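Ubiquitin conjugating enzyme (Plasmodium yoelii, PDB 2PWQ) probably carries activated ubiquitin as a thioester and passes it on to target proteins, as members of the ubiquitin-conjugating (E2) enzyme family do. Local coordinates at residues G61-T65 with P66-G70; I95-P98 with N99-S102. All coordinates share one frame; numbering follows the deposited sequence.

In the fold
Both contacts are local turns in loops of the ubiquitin-conjugating fold, and they come in series along the chain. Contact 1 (61-70), with two successive beta turns, joins strands 54-60 and 71-77 of the four-stranded antiparallel sheet; contact 2 (95-102) follows the last strand, 88-91, and precedes helix 110-115. Their centres lie about 14 Å apart, yet they touch. The Tyr67 hydroxyl of contact 1 reaches the Trp96 carbonyl of contact 2, probably as a hydrogen bond, and the Tyr67 and His97 rings meet. Helices 122-134 and 154-168 pack against both, so the two contacts tie the sheet's hairpin loop to the segment leading toward the predicted catalytic Cys108.

Contact 1: residues G61-T65 with P66-G70; sequences GPEGT and PYEGG
Thr65 OG1 accepts from Tyr67 N at 2.8 Å and donates to Pro62 O, a two-way link across the loop. The second bond, Thr65 OG1 to Pro62 O, is 2.7 Å long, in the carbonyl plane and on a lone pair. Chi1 of Thr65 (73°) sets OG1 between its own N and carbonyl carbon, where it can serve both partners. Glu68 N closes a type I turn (Thr65 to Glu68) onto Thr65 O, and a type II turn (Tyr67 to Gly70) follows.

The Glu68 side chain runs extended, CG standing anti to the backbone N (chi1 173°), and sends its carboxylate back over the loop. Glu68 OE1 accepts from Gly64 N at 2.8 Å in a bent bond from above the carboxylate plane, and a water donates to both OE1 and Thr65 O. Gly61 N to Gly70 O closes the base of this hairpin loop of the ubiquitin-conjugating fold, while Gly61 CA-H points at Tyr67 O.

Pro66 CG lies over one face of the Tyr67 ring, offset toward the rim. Pro62 packs on Leu133 of helix 122-134 and Tyr67 on Phe157 of helix 154-168. Glu63 crosses Glu68 at about a right angle, Glu63 OE2 lying 3.6 Å from Glu68 OE2. That closeness probably costs some electrostatic energy, which Gly64 N-H and the water may relieve on Glu68; a long, weak ion pair between Glu63 OE1 and Lys60 NZ may offset a little.

Contact 2: residues I95-P98 with N99-S102; sequences IWHP and NISS
Ile95 opens the contact with a methyl meeting: Ile95 CD1 lies 3.7 Å from Ile100 CD1, and the CG2 branches of the two residues also touch. Its backbone is bridged by water; one molecule accepts from Ile95 N and can donate to Ser101 O. A second accepts from His97 N and lies within bonding distance of Ile95 O and Ile100 O. Next, Trp96 CZ3, a corner of the indole, meets Ser102 CB at 3.7 Å, while Ser102 OG turns to Asp143.

His97 is bonded through both its ring and its carbonyl. A chi1 of -165°, with CG anti to the main-chain N, lets His97 ND1 accept from Asn99 N (3.0 Å), at the ring edge and 19° out of its plane. The carbonyl accepts from Ile100 N, closing a type I turn, and His97 CB rests 3.6 Å from Ile100 CD1. Pro98, at the corner, lays CD over one face of the His97 ring.

His97-Pro98-Asn99 is the HPN motif of E2 enzymes. The Asn99 side chain lies about 7 Å from that of Cys108, the predicted thioester cysteine, and probably assists thioester chemistry as in other E2 enzymes. With His97 NE2 bonded to Leu132 O, both ring nitrogens have partners, which fixes the ring's rotation.

Contact 1: residues G61-T65 with P66-G70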
# COMPACT_ATOMS: atom_id res chain seq x y z
N GLY A 61 7.31 -6.75 1.21
CA GLY A 61 7.57 -7.13 -0.17
C GLY A 61 7.52 -8.65 -0.29
O GLY A 61 8.22 -9.35 0.42
N PRO A 62 6.68 -9.17 -1.20
CA PRO A 62 6.50 -10.63 -1.34
C PRO A 62 7.71 -11.46 -1.80
O PRO A 62 8.45 -11.06 -2.69
CB PRO A 62 5.34 -10.74 -2.34
CG PRO A 62 4.62 -9.46 -2.23
CD PRO A 62 5.75 -8.45 -2.09
N GLU A 63 7.88 -12.62 -1.18
CA GLU A 63 8.94 -13.56 -1.56
C GLU A 63 8.82 -13.95 -3.03
O GLU A 63 7.73 -13.88 -3.62
CB GLU A 63 8.93 -14.79 -0.67
CG GLU A 63 8.81 -14.46 0.81
CD GLU A 63 10.14 -14.03 1.43
OE1 GLU A 63 10.36 -12.80 1.58
OE2 GLU A 63 10.94 -14.94 1.79
N GLY A 64 9.95 -14.34 -3.62
CA GLY A 64 10.07 -14.58 -5.06
C GLY A 64 9.59 -13.46 -5.98
O GLY A 64 9.08 -13.75 -7.05
N THR A 65 9.74 -12.19 -5.56
CA THR A 65 9.47 -11.06 -6.45
C THR A 65 10.66 -10.13 -6.33
O THR A 65 11.48 -10.32 -5.44
CB THR A 65 8.28 -10.20 -6.02
OG1 THR A 65 8.63 -9.43 -4.86
CG2 THR A 65 7.02 -11.05 -5.78
N PRO A 66 10.74 -9.13 -7.20
CA PRO A 66 11.87 -8.18 -6.99
C PRO A 66 11.73 -7.32 -5.71
O PRO A 66 12.65 -6.56 -5.38
CB PRO A 66 11.85 -7.35 -8.26
CG PRO A 66 10.48 -7.41 -8.78
CD PRO A 66 9.93 -8.77 -8.37
N TYR A 67 10.64 -7.50 -4.96
CA TYR A 67 10.36 -6.72 -3.76
C TYR A 67 10.69 -7.46 -2.52
O TYR A 67 10.48 -6.97 -1.41
CB TYR A 67 8.94 -6.14 -3.77
CG TYR A 67 8.69 -5.43 -5.06
CD1 TYR A 67 9.37 -4.23 -5.37
CD2 TYR A 67 7.88 -6.00 -6.04
CE1 TYR A 67 9.18 -3.61 -6.58
CE2 TYR A 67 7.67 -5.39 -7.25
CZ TYR A 67 8.32 -4.21 -7.53
OH TYR A 67 8.08 -3.63 -8.74
N GLU A 68 11.33 -8.61 -2.70
CA GLU A 68 11.56 -9.52 -1.60
C GLU A 68 12.58 -8.93 -0.64
O GLU A 68 13.61 -8.45 -1.09
CB GLU A 68 12.01 -10.88 -2.13
CG GLU A 68 12.44 -11.82 -1.03
CD GLU A 68 12.77 -13.22 -1.53
OE1 GLU A 68 12.43 -13.56 -2.71
OE2 GLU A 68 13.37 -13.97 -0.73
N GLY A 69 12.31 -9.01 0.67
CA GLY A 69 13.15 -8.39 1.71
C GLY A 69 12.93 -6.89 1.89
O GLY A 69 13.64 -6.22 2.67
N GLY A 70 11.97 -6.35 1.13
CA GLY A 70 11.57 -4.95 1.24
C GLY A 70 10.54 -4.77 2.33
O GLY A 70 9.72 -5.67 2.61
O HOH W 1 13.28 -12.26 -4.84

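Contact 2: residues I95-P98 with N99-S102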
# COMPACT_ATOMS: atom_id res chain seq x y z
N ILE A 95 9.82 3.20 -4.69
CA ILE A 95 9.60 1.86 -5.24
C ILE A 95 9.51 1.96 -6.78
O ILE A 95 8.97 2.94 -7.33
CB ILE A 95 8.34 1.16 -4.55
CG1 ILE A 95 8.09 -0.27 -5.07
CG2 ILE A 95 7.05 2.03 -4.68
CD1 ILE A 95 6.91 -1.05 -4.42
N TRP A 96 10.11 0.96 -7.45
CA TRP A 96 10.12 0.86 -8.91
C TRP A 96 9.09 -0.20 -9.32
O TRP A 96 9.38 -1.38 -9.21
CB TRP A 96 11.49 0.40 -9.38
CG TRP A 96 11.71 0.54 -10.83
CD1 TRP A 96 11.84 -0.46 -11.74
CD2 TRP A 96 11.86 1.77 -11.54
NE1 TRP A 96 12.03 0.06 -12.99
CE2 TRP A 96 12.07 1.43 -12.90
CE3 TRP A 96 11.88 3.12 -11.15
CZ2 TRP A 96 12.27 2.40 -13.90
CZ3 TRP A 96 12.06 4.10 -12.15
CH2 TRP A 96 12.28 3.73 -13.51
N HIS A 97 7.94 0.23 -9.83
CA HIS A 97 6.78 -0.63 -10.12
C HIS A 97 5.88 0.07 -11.14
O HIS A 97 5.61 1.27 -11.00
CB HIS A 97 5.97 -0.86 -8.84
CG HIS A 97 4.97 -1.99 -8.94
ND1 HIS A 97 3.72 -1.85 -9.51
CD2 HIS A 97 5.05 -3.26 -8.51
CE1 HIS A 97 3.09 -3.01 -9.47
NE2 HIS A 97 3.87 -3.89 -8.86
N PRO A 98 5.41 -0.65 -12.19
CA PRO A 98 4.62 0.03 -13.23
C PRO A 98 3.34 0.66 -12.72
O PRO A 98 2.80 1.58 -13.34
CB PRO A 98 4.31 -1.10 -14.24
CG PRO A 98 4.53 -2.38 -13.47
CD PRO A 98 5.65 -2.06 -12.53
N ASN A 99 2.82 0.14 -11.61
CA ASN A 99 1.58 0.67 -11.07
C ASN A 99 1.69 1.69 -9.95
O ASN A 99 0.67 2.00 -9.29
CB ASN A 99 0.70 -0.51 -10.65
CG ASN A 99 0.36 -1.41 -11.81
OD1 ASN A 99 -0.18 -0.94 -12.82
ND2 ASN A 99 0.70 -2.67 -11.70
N ILE A 100 2.89 2.28 -9.77
CA ILE A 100 3.18 3.21 -8.67
C ILE A 100 4.17 4.27 -9.19
O ILE A 100 5.18 3.93 -9.81
CB ILE A 100 3.82 2.49 -7.45
CG1 ILE A 100 3.05 1.21 -7.05
CG2 ILE A 100 3.91 3.42 -6.22
CD1 ILE A 100 3.88 0.29 -6.17
N SER A 101 3.85 5.55 -8.97
CA SER A 101 4.75 6.63 -9.36
C SER A 101 6.11 6.45 -8.65
O SER A 101 6.19 6.36 -7.40
CB SER A 101 4.12 8.00 -9.09
OG SER A 101 5.02 9.06 -9.37
N SER A 102 7.15 6.30 -9.47
CA SER A 102 8.53 6.16 -9.00
C SER A 102 9.01 7.43 -8.29
O SER A 102 10.05 7.40 -7.67
CB SER A 102 9.48 5.86 -10.15
OG SER A 102 9.64 7.00 -11.02
O HOH W 2 7.64 3.03 -9.65
O HOH W 3 8.38 5.67 -5.45